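Local coordinates for lipoteichoic acid primase (Listeria monocytogenes, PDB 4UOP), which belongs to the sulfatase family and binds a magnesium ion in its extracellular catalytic domain, an alpha/beta fold around a mixed sheet, at residues F68-T73 against T93-Q98; T117-S122 against S430-L435; P137-L142 against K213-L218; K199-L204 against Q266-S271. All blocks are in the same frame, centred on the assembly; numbering follows the deposited sequence.

Contact 1. Residues F68-T73 against T93-Q98; sequences FQRNLT and TMYSNQ
Arg70 lays the side of its guanidinium against the amide oxygen of Asn97, gripping one acceptor with two nitrogens. Arg70 NE reaches Asn97 OD1 at 2.9 Å and Arg70 NH2 reaches the same oxygen at 2.8 Å. Both bonds are clearly bent at the hydrogen, as expected when two donors converge on one atom. OD1 lies close to the guanidinium plane, and the planes of guanidinium and amide are only 25° apart, so the two flat groups meet edge-on. CG of Arg70 stands anti to the backbone N (chi1 -169°), and a bend at chi2 carries the chain across to Asn97. The Tyr95 ring is turned steeply to the guanidinium, and its CD2 lies 3.8 Å from Arg70 NH2. Within its own segment Arg70 NH1 donates to Thr73 OG1 at 2.9 Å, and Thr73 OG1 in turn donates to Arg70 O, closing a small ring within the turn 68-73. Gln90 accepts a further bond from NH2. The contact thus ties the loop after strand 59-65 to strand 94-100, within the sulfatase-family part of the chain. A buried guanidinium whose NE, NH1 and NH2 all have acceptors is fixed in rotation. Its positive charge is probably balanced here largely by the dipoles of neutral oxygens, since neither segment carries a carboxylate.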
loop_
_atom_site.group_PDB
_atom_site.type_symbol
_atom_site.label_atom_id
_atom_site.label_comp_id
_atom_site.label_asym_id
_atom_site.label_seq_id
_atom_site.Cartn_x
_atom_site.Cartn_y
_atom_site.Cartn_z
ATOM N N PHE B 68 15.726 -2.786 13.252
ATOM C CA PHE B 68 16.664 -3.888 13.502
ATOM C C PHE B 68 16.307 -5.092 12.599
ATOM O O PHE B 68 15.142 -5.503 12.552
ATOM C CB PHE B 68 16.613 -4.344 14.962
ATOM C CG PHE B 68 17.441 -3.522 15.929
ATOM C CD1 PHE B 68 17.281 -2.151 16.028
ATOM C CD2 PHE B 68 18.334 -4.143 16.801
ATOM C CE1 PHE B 68 18.021 -1.412 16.946
ATOM C CE2 PHE B 68 19.074 -3.412 17.723
ATOM C CZ PHE B 68 18.897 -2.045 17.809
ATOM N N GLN B 69 17.300 -5.655 11.909
ATOM C CA GLN B 69 17.106 -6.868 11.104
ATOM C C GLN B 69 18.186 -7.875 11.446
ATOM O O GLN B 69 19.344 -7.518 11.679
ATOM C CB GLN B 69 17.083 -6.569 9.602
ATOM C CG GLN B 69 18.337 -5.902 9.055
ATOM C CD GLN B 69 18.088 -5.301 7.689
ATOM O OE1 GLN B 69 17.474 -4.244 7.584
ATOM N NE2 GLN B 69 18.549 -5.982 6.631
ATOM N N ARG B 70 17.808 -9.144 11.456
ATOM C CA ARG B 70 18.683 -10.191 11.965
ATOM C C ARG B 70 20.015 -10.294 11.234
ATOM O O ARG B 70 21.033 -10.562 11.876
ATOM C CB ARG B 70 17.978 -11.550 11.970
ATOM C CG ARG B 70 18.727 -12.635 12.730
ATOM C CD ARG B 70 19.109 -12.181 14.123
ATOM N NE ARG B 70 19.574 -13.256 14.997
ATOM C CZ ARG B 70 20.320 -13.078 16.094
ATOM N NH1 ARG B 70 20.760 -11.861 16.439
ATOM N NH2 ARG B 70 20.648 -14.128 16.845
ATOM N N ASN B 71 20.027 -10.090 9.916
ATOM C CA ASN B 71 21.284 -10.206 9.154
ATOM C C ASN B 71 22.222 -9.003 9.317
ATOM O O ASN B 71 23.340 -8.991 8.776
ATOM C CB ASN B 71 21.038 -10.558 7.683
ATOM C CG ASN B 71 20.311 -9.484 6.901
ATOM O OD1 ASN B 71 20.189 -8.334 7.314
ATOM N ND2 ASN B 71 19.839 -9.862 5.727
ATOM N N LEU B 72 21.788 -8.005 10.077
ATOM C CA LEU B 72 22.689 -6.923 10.504
ATOM C C LEU B 72 22.738 -6.794 12.026
ATOM O O LEU B 72 22.802 -5.700 12.565
ATOM C CB LEU B 72 22.270 -5.607 9.842
ATOM C CG LEU B 72 22.340 -5.603 8.310
ATOM C CD1 LEU B 72 21.715 -4.337 7.754
ATOM C CD2 LEU B 72 23.779 -5.732 7.816
ATOM N N THR B 73 22.658 -7.919 12.716
ATOM C CA THR B 73 22.920 -7.986 14.134
ATOM C C THR B 73 24.013 -9.012 14.340
ATOM O O THR B 73 24.310 -9.799 13.441
ATOM C CB THR B 73 21.684 -8.388 14.955
ATOM O OG1 THR B 73 21.296 -9.719 14.606
ATOM C CG2 THR B 73 20.532 -7.421 14.718
ATOM N N THR B 93 18.484 -16.268 26.952
ATOM C CA THR B 93 17.108 -16.159 26.459
ATOM C C THR B 93 16.780 -17.278 25.489
ATOM O O THR B 93 17.656 -18.026 25.046
ATOM C CB THR B 93 16.902 -14.834 25.688
ATOM O OG1 THR B 93 17.794 -14.795 24.574
ATOM C CG2 THR B 93 17.148 -13.660 26.573
ATOM N N MET B 94 15.505 -17.393 25.161
ATOM C CA MET B 94 15.098 -18.105 23.970
ATOM C C MET B 94 15.080 -17.055 22.845
ATOM O O MET B 94 14.471 -15.985 22.989
ATOM C CB MET B 94 13.731 -18.736 24.151
ATOM C CG MET B 94 13.729 -19.912 25.129
ATOM S SD MET B 94 12.049 -20.493 25.384
ATOM C CE MET B 94 12.317 -21.840 26.542
ATOM N N TYR B 95 15.762 -17.348 21.758
ATOM C CA TYR B 95 15.864 -16.397 20.660
ATOM C C TYR B 95 15.705 -17.126 19.343
ATOM O O TYR B 95 15.829 -18.355 19.280
ATOM C CB TYR B 95 17.195 -15.637 20.732
ATOM C CG TYR B 95 18.402 -16.489 20.444
ATOM C CD1 TYR B 95 18.998 -17.252 21.441
ATOM C CD2 TYR B 95 18.913 -16.576 19.152
ATOM C CE1 TYR B 95 20.098 -18.056 21.164
ATOM C CE2 TYR B 95 19.996 -17.372 18.859
ATOM C CZ TYR B 95 20.592 -18.104 19.866
ATOM O OH TYR B 95 21.667 -18.884 19.540
ATOM N N SER B 96 15.408 -16.366 18.296
ATOM C CA SER B 96 15.167 -16.939 16.985
ATOM C C SER B 96 16.007 -16.310 15.905
ATOM O O SER B 96 16.140 -15.093 15.844
ATOM C CB SER B 96 13.714 -16.770 16.592
ATOM O OG SER B 96 13.505 -17.231 15.278
ATOM N N ASN B 97 16.551 -17.158 15.040
ATOM C CA ASN B 97 17.233 -16.728 13.815
ATOM C C ASN B 97 16.350 -16.847 12.585
ATOM O O ASN B 97 16.822 -16.657 11.468
ATOM C CB ASN B 97 18.514 -17.542 13.610
ATOM C CG ASN B 97 19.527 -17.296 14.692
ATOM O OD1 ASN B 97 19.642 -16.180 15.201
ATOM N ND2 ASN B 97 20.252 -18.337 15.070
ATOM N N GLN B 98 15.077 -17.180 12.794
ATOM C CA GLN B 98 14.096 -17.273 11.715
ATOM C C GLN B 98 12.765 -16.717 12.187
ATOM O O GLN B 98 11.740 -17.409 12.251
ATOM C CB GLN B 98 13.921 -18.717 11.253
ATOM C CG GLN B 98 15.133 -19.329 10.597
ATOM C CD GLN B 98 14.852 -20.720 10.047
ATOM O OE1 GLN B 98 14.067 -21.483 10.610
ATOM N NE2 GLN B 98 15.524 -21.065 8.960
#

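Contact 2. Residues T117-S122 against S430-L435; sequences TSTFPS and SYVNNL
The turn that follows helix 107-117 meets the last turn of the C-terminal helix 412-433 here, in a small buried patch centred on Thr119. Its two branches are divided between two helix residues. The methyl CG2 of Thr119 comes in at the edge of the Tyr431 ring, 3.8 Å from CE2 and near the ring plane, while Thr119 OG1 lies against the Val432 methyl CG2 at 3.7 Å. With chi1 of 68° the hydroxyl sits between the backbone N and the carbonyl carbon, which leaves CG2 beside the N and directed at the tyrosine. That hydroxyl is also 2.7 Å from Thr117 OG1, to which it donates, so its polar need is met inside the turn although its neighbour across the contact is a methyl. Thr117 OG1 accepts from Thr119 N as well, at 3.1 Å. Nearby, Phe120 N bonds Ser428 of the same C-terminal helix, and Trp113 of helix 107-117 touches Val432. Ser118, with positive phi (52°), marks where the chain leaves the helix. The bond from Thr119 N back to Thr117 OG1 defines an ST turn, placed here at a helix C-terminus and packed by van der Waals contact against a second helix.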
loop_
_atom_site.group_PDB
_atom_site.type_symbol
_atom_site.label_atom_id
_atom_site.label_comp_id
_atom_site.label_asym_id
_atom_site.label_seq_id
_atom_site.Cartn_x
_atom_site.Cartn_y
_atom_site.Cartn_z
ATOM N N THR B 117 -2.807 -7.454 18.053
ATOM C CA THR B 117 -4.081 -8.043 17.621
ATOM C C THR B 117 -3.990 -9.502 17.193
ATOM O O THR B 117 -5.023 -10.184 17.157
ATOM C CB THR B 117 -4.743 -7.265 16.446
ATOM O OG1 THR B 117 -4.004 -7.455 15.228
ATOM C CG2 THR B 117 -4.854 -5.797 16.764
ATOM N N SER B 118 -2.789 -9.978 16.839
ATOM C CA SER B 118 -2.626 -11.282 16.209
ATOM C C SER B 118 -3.542 -11.432 14.985
ATOM O O SER B 118 -4.126 -12.497 14.753
ATOM C CB SER B 118 -2.870 -12.410 17.227
ATOM O OG SER B 118 -2.243 -13.612 16.828
ATOM N N THR B 119 -3.715 -10.345 14.247
ATOM C CA THR B 119 -4.391 -10.377 12.944
ATOM C C THR B 119 -3.432 -9.735 11.951
ATOM O O THR B 119 -2.526 -8.988 12.350
ATOM C CB THR B 119 -5.740 -9.613 12.940
ATOM O OG1 THR B 119 -5.528 -8.203 13.088
ATOM C CG2 THR B 119 -6.637 -10.087 14.033
ATOM N N PHE B 120 -3.640 -10.013 10.668
ATOM C CA PHE B 120 -2.746 -9.518 9.622
ATOM C C PHE B 120 -2.980 -8.048 9.318
ATOM O O PHE B 120 -4.116 -7.567 9.333
ATOM C CB PHE B 120 -2.900 -10.355 8.347
ATOM C CG PHE B 120 -2.377 -11.750 8.483
ATOM C CD1 PHE B 120 -1.031 -12.012 8.337
ATOM C CD2 PHE B 120 -3.240 -12.805 8.777
ATOM C CE1 PHE B 120 -0.543 -13.301 8.468
ATOM C CE2 PHE B 120 -2.760 -14.100 8.916
ATOM C CZ PHE B 120 -1.408 -14.354 8.758
ATOM N N PRO B 121 -1.899 -7.314 9.024
ATOM C CA PRO B 121 -2.112 -5.973 8.508
ATOM C C PRO B 121 -2.773 -6.075 7.146
ATOM O O PRO B 121 -2.702 -7.124 6.506
ATOM C CB PRO B 121 -0.704 -5.395 8.407
ATOM C CG PRO B 121 0.185 -6.569 8.331
ATOM C CD PRO B 121 -0.481 -7.695 9.055
ATOM N N SER B 122 -3.454 -5.024 6.737
ATOM C CA SER B 122 -4.189 -5.048 5.482
ATOM C C SER B 122 -3.260 -5.011 4.274
ATOM O O SER B 122 -2.124 -4.523 4.363
ATOM C CB SER B 122 -5.176 -3.882 5.443
ATOM O OG SER B 122 -5.802 -3.780 4.190
ATOM N N SER B 430 -11.699 -9.992 6.697
ATOM C CA SER B 430 -13.151 -9.992 6.957
ATOM C C SER B 430 -13.455 -9.826 8.443
ATOM O O SER B 430 -14.329 -9.042 8.836
ATOM C CB SER B 430 -13.777 -11.284 6.415
ATOM O OG SER B 430 -15.101 -11.446 6.889
ATOM N N TYR B 431 -12.728 -10.567 9.266
ATOM C CA TYR B 431 -12.884 -10.486 10.713
ATOM C C TYR B 431 -12.646 -9.066 11.233
ATOM O O TYR B 431 -13.438 -8.532 12.024
ATOM C CB TYR B 431 -11.930 -11.478 11.377
ATOM C CG TYR B 431 -11.746 -11.259 12.844
ATOM C CD1 TYR B 431 -12.753 -11.583 13.752
ATOM C CD2 TYR B 431 -10.572 -10.709 13.336
ATOM C CE1 TYR B 431 -12.585 -11.365 15.110
ATOM C CE2 TYR B 431 -10.396 -10.496 14.688
ATOM C CZ TYR B 431 -11.405 -10.831 15.570
ATOM O OH TYR B 431 -11.209 -10.604 16.911
ATOM N N VAL B 432 -11.554 -8.456 10.795
ATOM C CA VAL B 432 -11.204 -7.109 11.244
ATOM C C VAL B 432 -12.241 -6.104 10.756
ATOM O O VAL B 432 -12.636 -5.199 11.490
ATOM C CB VAL B 432 -9.806 -6.681 10.745
ATOM C CG1 VAL B 432 -9.567 -5.206 11.014
ATOM C CG2 VAL B 432 -8.713 -7.518 11.404
ATOM N N ASN B 433 -12.689 -6.272 9.518
ATOM C CA ASN B 433 -13.686 -5.367 8.955
ATOM C C ASN B 433 -15.040 -5.431 9.667
ATOM O O ASN B 433 -15.757 -4.443 9.713
ATOM C CB ASN B 433 -13.867 -5.625 7.460
ATOM C CG ASN B 433 -14.392 -4.406 6.730
ATOM O OD1 ASN B 433 -13.793 -3.330 6.795
ATOM N ND2 ASN B 433 -15.515 -4.560 6.041
ATOM N N ASN B 434 -15.365 -6.582 10.239
ATOM C CA ASN B 434 -16.627 -6.766 10.973
ATOM C C ASN B 434 -16.579 -6.439 12.478
ATOM O O ASN B 434 -17.563 -6.645 13.178
ATOM C CB ASN B 434 -17.123 -8.202 10.775
ATOM C CG ASN B 434 -17.557 -8.479 9.347
ATOM O OD1 ASN B 434 -18.066 -7.595 8.655
ATOM N ND2 ASN B 434 -17.362 -9.715 8.900
ATOM N N LEU B 435 -15.455 -5.933 12.984
ATOM C CA LEU B 435 -15.363 -5.589 14.412
ATOM C C LEU B 435 -16.330 -4.457 14.772
ATOM O O LEU B 435 -16.512 -3.529 13.991
ATOM C CB LEU B 435 -13.938 -5.167 14.792
ATOM C CG LEU B 435 -12.894 -6.276 14.727
ATOM C CD1 LEU B 435 -11.506 -5.691 14.945
ATOM C CD2 LEU B 435 -13.182 -7.372 15.736
HETATM O O HOH W 1 -8.328 -9.154 17.450
#

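Contact 3. Residues P137-L142 against K213-L218; sequences PSMPRL and KFYAQL
Met139 and Tyr215 both hold CG anti to the backbone N (chi1 171° and 162°), which sends the two side chains across the gap between helix 139-144 and strand 214-219. This is helix-on-sheet packing in the alpha/beta core of the sulfatase-like fold, where the strand lies in the central mixed sheet between 59-65 and 149-153. The first turn of the helix supplies one surface and the tyrosine ring the other. The Met139 and Tyr215 side chains run at about a right angle to each other. Met139 CG comes 4.1 Å from Tyr215 CE2, and the sulfur stands 5.2 Å from the ring centroid, 29° off the normal, an oblique Met-aromatic contact. A bend at chi3 then turns the methyl toward the phenol oxygen. Pro140 takes the ring's edge instead: its CD lies near the ring plane, 4.1 Å from Tyr215 CE2, and the pyrrolidine lies alongside the phenol, both directed alike. The start of the helix is set by Ser138 at the N-cap, whose OG accepts from Arg141 N at 3.0 Å; the two residues that touch the tyrosine therefore follow directly on a capped end. Met342 and Met346 of helix 341-348 also pack on Met139, and Ile62 of strand 59-65 touches both Met139 and Tyr215, so the pair lies in a wider apolar layer. The phenol nevertheless has a polar partner in its own strand: Tyr215 OH donates to Gln217 OE1 at 2.6 Å, while Met139 CE lies 3.7 Å from the same hydroxyl oxygen.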
loop_
_atom_site.group_PDB
_atom_site.type_symbol
_atom_site.label_atom_id
_atom_site.label_comp_id
_atom_site.label_asym_id
_atom_site.label_seq_id
_atom_site.Cartn_x
_atom_site.Cartn_y
_atom_site.Cartn_z
ATOM N N PRO B 137 -10.364 -6.776 19.959
ATOM C CA PRO B 137 -9.782 -7.760 20.852
ATOM C C PRO B 137 -8.262 -7.788 20.685
ATOM O O PRO B 137 -7.761 -7.656 19.569
ATOM C CB PRO B 137 -10.407 -9.082 20.403
ATOM C CG PRO B 137 -11.645 -8.691 19.659
ATOM C CD PRO B 137 -11.298 -7.395 19.002
ATOM N N SER B 138 -7.543 -7.957 21.786
ATOM C CA SER B 138 -6.120 -7.710 21.760
ATOM C C SER B 138 -5.410 -8.249 22.969
ATOM O O SER B 138 -6.031 -8.696 23.946
ATOM C CB SER B 138 -5.867 -6.211 21.673
ATOM O OG SER B 138 -6.058 -5.607 22.932
ATOM N N MET B 139 -4.089 -8.198 22.893
ATOM C CA MET B 139 -3.232 -8.589 24.003
ATOM C C MET B 139 -3.413 -7.676 25.213
ATOM O O MET B 139 -3.595 -8.178 26.321
ATOM C CB MET B 139 -1.752 -8.643 23.549
ATOM C CG MET B 139 -0.747 -8.824 24.668
ATOM S SD MET B 139 0.751 -9.677 24.160
ATOM C CE MET B 139 1.388 -8.532 22.930
ATOM N N PRO B 140 -3.328 -6.335 25.032
ATOM C CA PRO B 140 -3.551 -5.476 26.201
ATOM C C PRO B 140 -4.964 -5.597 26.793
ATOM O O PRO B 140 -5.124 -5.547 28.008
ATOM C CB PRO B 140 -3.298 -4.055 25.667
ATOM C CG PRO B 140 -3.254 -4.174 24.194
ATOM C CD PRO B 140 -2.840 -5.564 23.879
ATOM N N ARG B 141 -5.966 -5.780 25.949
ATOM C CA ARG B 141 -7.324 -5.939 26.437
ATOM C C ARG B 141 -7.451 -7.223 27.262
ATOM O O ARG B 141 -7.991 -7.202 28.370
ATOM C CB ARG B 141 -8.314 -5.940 25.274
ATOM C CG ARG B 141 -9.768 -5.988 25.704
ATOM C CD ARG B 141 -10.717 -5.948 24.500
ATOM N NE ARG B 141 -10.482 -4.783 23.642
ATOM C CZ ARG B 141 -10.882 -3.541 23.910
ATOM N NH1 ARG B 141 -11.561 -3.253 25.023
ATOM N NH2 ARG B 141 -10.598 -2.568 23.061
ATOM N N LEU B 142 -6.926 -8.328 26.747
ATOM C CA LEU B 142 -6.969 -9.591 27.467
ATOM C C LEU B 142 -6.174 -9.517 28.772
ATOM O O LEU B 142 -6.601 -10.037 29.791
ATOM C CB LEU B 142 -6.455 -10.733 26.592
ATOM C CG LEU B 142 -6.477 -12.137 27.190
ATOM C CD1 LEU B 142 -7.867 -12.497 27.694
ATOM C CD2 LEU B 142 -6.018 -13.132 26.138
ATOM N N LYS B 213 0.623 -5.656 38.745
ATOM C CA LYS B 213 1.110 -6.342 37.557
ATOM C C LYS B 213 0.917 -5.399 36.379
ATOM O O LYS B 213 -0.140 -4.755 36.269
ATOM C CB LYS B 213 0.328 -7.618 37.293
ATOM C CG LYS B 213 0.582 -8.756 38.263
ATOM C CD LYS B 213 -0.044 -10.041 37.751
ATOM C CE LYS B 213 -1.483 -9.824 37.323
ATOM N NZ LYS B 213 -2.230 -11.099 37.196
ATOM N N PHE B 214 1.917 -5.321 35.500
ATOM C CA PHE B 214 1.847 -4.400 34.376
ATOM C C PHE B 214 2.346 -5.044 33.084
ATOM O O PHE B 214 3.165 -5.975 33.100
ATOM C CB PHE B 214 2.636 -3.111 34.677
ATOM C CG PHE B 214 4.114 -3.327 34.891
ATOM C CD1 PHE B 214 4.987 -3.353 33.826
ATOM C CD2 PHE B 214 4.626 -3.511 36.170
ATOM C CE1 PHE B 214 6.341 -3.551 34.020
ATOM C CE2 PHE B 214 5.968 -3.706 36.372
ATOM C CZ PHE B 214 6.838 -3.737 35.294
ATOM N N TYR B 215 1.798 -4.554 31.979
ATOM C CA TYR B 215 2.320 -4.779 30.647
ATOM C C TYR B 215 2.739 -3.421 30.120
ATOM O O TYR B 215 1.909 -2.501 30.022
ATOM C CB TYR B 215 1.254 -5.427 29.745
ATOM C CG TYR B 215 1.488 -5.334 28.246
ATOM C CD1 TYR B 215 2.765 -5.406 27.703
ATOM C CD2 TYR B 215 0.409 -5.215 27.369
ATOM C CE1 TYR B 215 2.974 -5.329 26.324
ATOM C CE2 TYR B 215 0.601 -5.162 25.998
ATOM C CZ TYR B 215 1.890 -5.190 25.483
ATOM O OH TYR B 215 2.080 -5.122 24.123
ATOM N N ALA B 216 4.026 -3.281 29.816
ATOM C CA ALA B 216 4.560 -2.074 29.187
ATOM C C ALA B 216 5.106 -2.408 27.799
ATOM O O ALA B 216 5.912 -3.338 27.649
ATOM C CB ALA B 216 5.648 -1.489 30.058
ATOM N N GLN B 217 4.631 -1.687 26.785
ATOM C CA GLN B 217 5.136 -1.803 25.408
ATOM C C GLN B 217 5.914 -0.526 25.081
ATOM O O GLN B 217 5.348 0.553 25.153
ATOM C CB GLN B 217 3.987 -1.947 24.428
ATOM C CG GLN B 217 4.417 -2.003 22.976
ATOM C CD GLN B 217 4.731 -3.395 22.468
ATOM O OE1 GLN B 217 4.265 -4.405 23.020
ATOM N NE2 GLN B 217 5.470 -3.460 21.362
ATOM N N LEU B 218 7.193 -0.666 24.762
ATOM C CA LEU B 218 8.043 0.460 24.422
ATOM C C LEU B 218 8.411 0.366 22.950
ATOM O O LEU B 218 8.803 -0.708 22.464
ATOM C CB LEU B 218 9.302 0.468 25.285
ATOM C CG LEU B 218 9.101 0.718 26.778
ATOM C CD1 LEU B 218 8.737 -0.555 27.511
ATOM C CD2 LEU B 218 10.356 1.291 27.418
#

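Contact 4. Residues K199-L204 against Q266-S271; sequences KAFPIL and QKLKDS
This is a helix-helix contact between helices 193-209 and 246-271, neighbouring helices of the alpha/beta sulfatase-like fold, with strand 214-219 lying between them in sequence. The short segments run nearly parallel, with a signed crossing angle of -23°, and their axes stay 11.2 Å apart at closest. Such a spacing is bridged by one large side chain, Phe201, which accounts for much of the 217 Å² buried. Its CG is anti to the backbone N (chi1 173°), carrying the ring across to the facing helix. There Lys267 covers one face: CE lies 4.1 Å from the ring centroid, 27° off the normal, a CH-pi contact, and CB sits over the rim of that face. Phe201 CE1 also comes 3.5 Å from the backbone Lys267 O. The lysine bends at chi3, so its methylene chain packs on the phenyl while NZ continues to Asn198 of helix 193-209, where it donates a hydrogen bond. One side chain therefore pairs with the partner helix twice, by its methylenes and by a hydrogen bond from NZ. Leu268 adds an apolar touch, its CD2 being 4.2 Å from Phe201 CD1, the two side chains passing antiparallel to one another. Helix 193-209 is kinked locally: Pro202 has no N-H, and the N of Ile203 makes only a weak bond, to Ala200 O. Leu204 also touches Phe214 and Ala216 of strand 214-219. At the edge of the ring, in its plane, Phe201 CZ meets Ser271 CB at 3.7 Å.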
loop_
_atom_site.group_PDB
_atom_site.type_symbol
_atom_site.label_atom_id
_atom_site.label_comp_id
_atom_site.label_asym_id
_atom_site.label_seq_id
_atom_site.Cartn_x
_atom_site.Cartn_y
_atom_site.Cartn_z
ATOM N N LYS B 199 12.648 7.755 31.237
ATOM C CA LYS B 199 11.372 8.263 31.714
ATOM C C LYS B 199 10.336 7.157 31.894
ATOM O O LYS B 199 9.466 7.285 32.734
ATOM C CB LYS B 199 10.850 9.373 30.820
ATOM C CG LYS B 199 11.720 10.628 30.917
ATOM C CD LYS B 199 11.084 11.817 30.231
ATOM C CE LYS B 199 11.811 13.108 30.566
ATOM N NZ LYS B 199 11.466 13.607 31.927
ATOM N N ALA B 200 10.457 6.057 31.163
ATOM C CA ALA B 200 9.528 4.925 31.370
ATOM C C ALA B 200 9.844 4.171 32.665
ATOM O O ALA B 200 8.940 3.783 33.411
ATOM C CB ALA B 200 9.559 3.971 30.187
ATOM N N PHE B 201 11.128 3.976 32.941
ATOM C CA PHE B 201 11.539 3.110 34.025
ATOM C C PHE B 201 10.893 3.444 35.392
ATOM O O PHE B 201 10.415 2.538 36.078
ATOM C CB PHE B 201 13.077 3.023 34.120
ATOM C CG PHE B 201 13.546 2.275 35.326
ATOM C CD1 PHE B 201 13.574 0.890 35.325
ATOM C CD2 PHE B 201 13.912 2.955 36.477
ATOM C CE1 PHE B 201 13.985 0.194 36.452
ATOM C CE2 PHE B 201 14.322 2.269 37.600
ATOM C CZ PHE B 201 14.357 0.888 37.584
ATOM N N PRO B 202 10.886 4.732 35.802
ATOM C CA PRO B 202 10.316 5.069 37.109
ATOM C C PRO B 202 8.831 4.725 37.220
ATOM O O PRO B 202 8.354 4.422 38.302
ATOM C CB PRO B 202 10.528 6.586 37.208
ATOM C CG PRO B 202 11.703 6.858 36.333
ATOM C CD PRO B 202 11.615 5.872 35.207
ATOM N N ILE B 203 8.119 4.762 36.103
ATOM C CA ILE B 203 6.714 4.395 36.084
ATOM C C ILE B 203 6.574 2.906 36.374
ATOM O O ILE B 203 5.725 2.515 37.173
ATOM C CB ILE B 203 6.061 4.742 34.731
ATOM C CG1 ILE B 203 6.012 6.263 34.577
ATOM C CG2 ILE B 203 4.659 4.150 34.644
ATOM C CD1 ILE B 203 5.815 6.711 33.158
ATOM N N LEU B 204 7.415 2.093 35.738
ATOM C CA LEU B 204 7.421 0.643 35.945
ATOM C C LEU B 204 7.847 0.293 37.372
ATOM O O LEU B 204 7.273 -0.599 37.982
ATOM C CB LEU B 204 8.349 -0.056 34.950
ATOM C CG LEU B 204 8.198 0.300 33.458
ATOM C CD1 LEU B 204 9.012 -0.640 32.574
ATOM C CD2 LEU B 204 6.743 0.325 33.043
ATOM N N GLN B 266 19.924 -3.278 32.422
ATOM C CA GLN B 266 20.680 -3.264 33.670
ATOM C C GLN B 266 19.854 -2.640 34.821
ATOM O O GLN B 266 19.922 -3.109 35.965
ATOM C CB GLN B 266 22.024 -2.556 33.493
ATOM C CG GLN B 266 22.974 -2.696 34.675
ATOM C CD GLN B 266 23.273 -4.147 35.009
ATOM O OE1 GLN B 266 23.756 -4.902 34.171
ATOM N NE2 GLN B 266 22.939 -4.551 36.220
ATOM N N LYS B 267 19.056 -1.620 34.516
ATOM C CA LYS B 267 18.155 -1.033 35.506
ATOM C C LYS B 267 17.032 -1.984 35.910
ATOM O O LYS B 267 16.672 -2.038 37.079
ATOM C CB LYS B 267 17.583 0.298 35.019
ATOM C CG LYS B 267 18.646 1.381 34.976
ATOM C CD LYS B 267 18.194 2.616 34.213
ATOM C CE LYS B 267 17.235 3.474 35.020
ATOM N NZ LYS B 267 17.270 4.894 34.573
ATOM N N LEU B 268 16.484 -2.716 34.944
ATOM C CA LEU B 268 15.494 -3.745 35.235
ATOM C C LEU B 268 16.105 -4.832 36.125
ATOM O O LEU B 268 15.434 -5.357 37.002
ATOM C CB LEU B 268 14.946 -4.373 33.946
ATOM C CG LEU B 268 14.154 -3.485 32.984
ATOM C CD1 LEU B 268 13.789 -4.274 31.736
ATOM C CD2 LEU B 268 12.919 -2.855 33.635
ATOM N N LYS B 269 17.364 -5.188 35.889
ATOM C CA LYS B 269 18.032 -6.204 36.708
ATOM C C LYS B 269 18.260 -5.699 38.140
ATOM O O LYS B 269 17.884 -6.374 39.101
ATOM C CB LYS B 269 19.350 -6.676 36.067
ATOM C CG LYS B 269 19.169 -7.523 34.816
ATOM C CD LYS B 269 20.479 -7.986 34.209
ATOM C CE LYS B 269 20.232 -8.958 33.069
ATOM N NZ LYS B 269 21.483 -9.381 32.386
ATOM N N ASP B 270 18.868 -4.520 38.275
ATOM C CA ASP B 270 19.164 -3.930 39.587
ATOM C C ASP B 270 17.921 -3.731 40.443
ATOM O O ASP B 270 17.953 -3.961 41.647
ATOM C CB ASP B 270 19.856 -2.574 39.432
ATOM C CG ASP B 270 21.259 -2.691 38.881
ATOM O OD1 ASP B 270 21.835 -3.798 38.935
ATOM O OD2 ASP B 270 21.792 -1.662 38.406
ATOM N N SER B 271 16.827 -3.314 39.806
ATOM C CA SER B 271 15.607 -3.016 40.498
ATOM C C SER B 271 14.848 -4.252 40.951
ATOM O O SER B 271 13.985 -4.135 41.819
ATOM C CB SER B 271 14.687 -2.187 39.603
ATOM O OG SER B 271 14.197 -2.968 38.532
#

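How the contacts relate
Contacts 2, 3 and 4 form a chain of neighbours. Contact 3 touches contact 2 where Tyr431 OH meets Pro137 CG at 3.4 Å, and touches contact 4 where Ala216 CB meets Leu204 CD2 at 3.7 Å. Its centre is about 18 Å from each of theirs, whereas the centres of contacts 2 and 4 are about 34 Å apart. Contact 1 stands separately, its nearest atoms about 8 Å from contact 4 and about 11 Å from contact 3, although contacts 1 and 3 reach the same mixed sheet. The magnesium ion is held by Glu66, Thr108, Asp284 and His285; Glu66 precedes segment 68-73 by two residues, and Thr108 lies in the first turn of helix 107-117, which leads into segment 117-122.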